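Local coordinates for protein serine racemase (Enterococcus faecalis, PDB 4ECL) that belongs to the alanine racemase family, forming the cytoplasmic part of a serine racemase with a TIM-barrel domain followed by a second, mainly beta domain, at residues C31-V36 with I56-F61. Residues are numbered along the deposited sequence; the frame is centred on the assembly and turned at random.
Sequences CELMAV and IGVSSF
The F61 ring and the E32 carboxylate are the flat groups where strands 32-36 and 60-63, parallel neighbours in the TIM barrel, meet. A35 CB meets the ring obliquely at F61 CD1, 3.8 Å away; T50 and L53 of helix 46-55 also touch this ring. The carboxylate is approached from above its plane: S59 OG donates to E32 OE2 over 2.8 Å, 45° out of the plane. An extended E32 chain, CG anti to the backbone N (chi1 -158°), carries OE2 across to S59. Parallel pairing is established by the A35–F61 bridge and by A35 N donating to S60 O (2.9 Å, 156° at the hydrogen); a further backbone hydrogen bond joins A35 to A62. Helix 46-55, closed by a Schellman motif at G57 with its positive phi, leads back to the second strand in a beta-alpha-beta crossover. On the face that carries A35 and F61, V58 CG1 packs 4.1 Å from A35 CB, and L53 touches both side chains. On the other face, M34 CE lies 3.3 Å from S60 OG, which is hydrogen-bonded to E80. Just before the second strand, one water accepts from S59 N and donates to E32 OE2 and, at 2.7 Å, to L33 O.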
ATOM      1  N   CYS A  31      10.410  15.820  29.834  1.00 32.40           N
ATOM      2  CA  CYS A  31      10.483  14.955  28.673  1.00 29.97           C
ATOM      3  C   CYS A  31       9.369  15.307  27.690  1.00 33.86           C
ATOM      4  O   CYS A  31       8.193  15.429  28.061  1.00 28.74           O
ATOM      5  CB  CYS A  31      10.389  13.487  29.090  1.00 31.24           C
ATOM      6  SG  CYS A  31      10.553  12.326  27.709  1.00 33.33           S
ATOM      7  N   GLU A  32       9.747  15.473  26.432  1.00 33.64           N
ATOM      8  CA  GLU A  32       8.813  15.927  25.411  1.00 34.28           C
ATOM      9  C   GLU A  32       8.326  14.791  24.503  1.00 31.45           C
ATOM     10  O   GLU A  32       9.079  13.880  24.144  1.00 29.87           O
ATOM     11  CB  GLU A  32       9.456  17.040  24.582  1.00 41.80           C
ATOM     12  CG  GLU A  32       8.464  17.921  23.868  1.00 55.10           C
ATOM     13  CD  GLU A  32       9.135  18.943  22.974  1.00 65.05           C
ATOM     14  OE1 GLU A  32      10.306  19.298  23.248  1.00 70.32           O
ATOM     15  OE2 GLU A  32       8.492  19.382  21.992  1.00 64.56           O
ATOM     16  N   LEU A  33       7.050  14.846  24.148  1.00 24.36           N
ATOM     17  CA  LEU A  33       6.480  13.875  23.231  1.00 23.17           C
ATOM     18  C   LEU A  33       6.955  14.177  21.808  1.00 22.95           C
ATOM     19  O   LEU A  33       6.733  15.275  21.291  1.00 21.37           O
ATOM     20  CB  LEU A  33       4.942  13.898  23.335  1.00 22.68           C
ATOM     21  CG  LEU A  33       4.182  12.765  22.650  1.00 26.81           C
ATOM     22  CD1 LEU A  33       2.812  12.544  23.309  1.00 25.49           C
ATOM     23  CD2 LEU A  33       4.016  13.045  21.150  1.00 24.17           C
HETATM   24  N   MSE A  34       7.636  13.213  21.186  1.00 15.51           N
HETATM   25  CA  MSE A  34       7.988  13.349  19.768  1.00 18.63           C
HETATM   26  C   MSE A  34       7.076  12.458  18.936  1.00 23.39           C
HETATM   27  O   MSE A  34       7.214  11.227  18.928  1.00 23.03           O
HETATM   28  CB  MSE A  34       9.458  13.006  19.494  1.00 15.06           C
HETATM   29  CG  MSE A  34       9.849  13.265  18.044  1.00 16.57           C
HETATM   30 SE   MSE A  34      11.709  12.879  17.622  0.79 27.64          SE
HETATM   31  CE  MSE A  34      12.538  14.531  18.262  1.00 24.02           C
ATOM     32  N   ALA A  35       6.131  13.084  18.247  1.00 16.58           N
ATOM     33  CA  ALA A  35       5.116  12.331  17.552  1.00 18.04           C
ATOM     34  C   ALA A  35       5.711  11.812  16.248  1.00 22.35           C
ATOM     35  O   ALA A  35       6.180  12.585  15.410  1.00 22.51           O
ATOM     36  CB  ALA A  35       3.903  13.206  17.294  1.00 16.07           C
ATOM     37  N   VAL A  36       5.708  10.495  16.093  1.00 18.95           N
ATOM     38  CA  VAL A  36       6.242   9.879  14.895  1.00 18.86           C
ATOM     39  C   VAL A  36       5.145   9.843  13.826  1.00 24.42           C
ATOM     40  O   VAL A  36       4.173   9.082  13.953  1.00 23.90           O
ATOM     41  CB  VAL A  36       6.710   8.458  15.205  1.00 20.42           C
ATOM     42  CG1 VAL A  36       7.247   7.786  13.941  1.00 17.68           C
ATOM     43  CG2 VAL A  36       7.775   8.493  16.302  1.00 20.69           C
ATOM     44  N   ILE A  56      -2.979  20.926  19.321  1.00 23.95           N
ATOM     45  CA  ILE A  56      -3.159  20.587  20.723  1.00 28.80           C
ATOM     46  C   ILE A  56      -1.885  20.695  21.560  1.00 34.84           C
ATOM     47  O   ILE A  56      -1.896  20.374  22.748  1.00 35.30           O
ATOM     48  CB  ILE A  56      -3.829  19.215  20.911  1.00 28.36           C
ATOM     49  CG1 ILE A  56      -2.972  18.098  20.337  1.00 19.29           C
ATOM     50  CG2 ILE A  56      -5.199  19.219  20.249  1.00 29.23           C
ATOM     51  CD1 ILE A  56      -3.424  16.721  20.785  1.00 22.54           C
ATOM     52  N   GLY A  57      -0.798  21.156  20.943  1.00 32.66           N
ATOM     53  CA  GLY A  57       0.393  21.513  21.696  1.00 29.94           C
ATOM     54  C   GLY A  57       1.600  20.606  21.555  1.00 31.81           C
ATOM     55  O   GLY A  57       2.622  20.855  22.189  1.00 38.74           O
ATOM     56  N   VAL A  58       1.499  19.548  20.755  1.00 27.90           N
ATOM     57  CA  VAL A  58       2.685  18.756  20.433  1.00 26.51           C
ATOM     58  C   VAL A  58       3.640  19.669  19.677  1.00 27.05           C
ATOM     59  O   VAL A  58       3.231  20.356  18.740  1.00 27.31           O
ATOM     60  CB  VAL A  58       2.338  17.534  19.565  1.00 29.27           C
ATOM     61  CG1 VAL A  58       3.605  16.824  19.094  1.00 22.84           C
ATOM     62  CG2 VAL A  58       1.413  16.580  20.322  1.00 28.61           C
ATOM     63  N   SER A  59       4.904  19.696  20.093  1.00 23.45           N
ATOM     64  CA  SER A  59       5.869  20.615  19.498  1.00 32.54           C
ATOM     65  C   SER A  59       7.135  19.932  18.964  1.00 27.47           C
ATOM     66  O   SER A  59       8.188  20.561  18.845  1.00 30.16           O
ATOM     67  CB  SER A  59       6.235  21.692  20.514  1.00 40.50           C
ATOM     68  OG  SER A  59       6.358  21.115  21.802  1.00 48.02           O
ATOM     69  N   SER A  60       7.019  18.650  18.641  1.00 23.39           N
ATOM     70  CA  SER A  60       8.129  17.871  18.099  1.00 25.61           C
ATOM     71  C   SER A  60       7.632  16.691  17.254  1.00 23.09           C
ATOM     72  O   SER A  60       6.800  15.898  17.710  1.00 25.24           O
ATOM     73  CB  SER A  60       9.006  17.366  19.245  1.00 31.36           C
ATOM     74  OG  SER A  60      10.244  16.878  18.772  1.00 33.77           O
ATOM     75  N   PHE A  61       8.149  16.574  16.030  1.00 23.12           N
ATOM     76  CA  PHE A  61       7.723  15.523  15.092  1.00 23.45           C
ATOM     77  C   PHE A  61       8.914  14.781  14.471  1.00 23.02           C
ATOM     78  O   PHE A  61       9.980  15.363  14.259  1.00 18.63           O
ATOM     79  CB  PHE A  61       6.831  16.113  13.979  1.00 16.92           C
ATOM     80  CG  PHE A  61       5.597  16.781  14.506  1.00 21.38           C
ATOM     81  CD1 PHE A  61       4.461  16.044  14.773  1.00 20.43           C
ATOM     82  CD2 PHE A  61       5.601  18.135  14.800  1.00 25.81           C
ATOM     83  CE1 PHE A  61       3.339  16.651  15.305  1.00 25.84           C
ATOM     84  CE2 PHE A  61       4.487  18.751  15.331  1.00 26.64           C
ATOM     85  CZ  PHE A  61       3.351  18.009  15.581  1.00 24.38           C
TER
HETATM   86  O   HOH W   1       5.831  17.698  22.126  1.00 25.47           O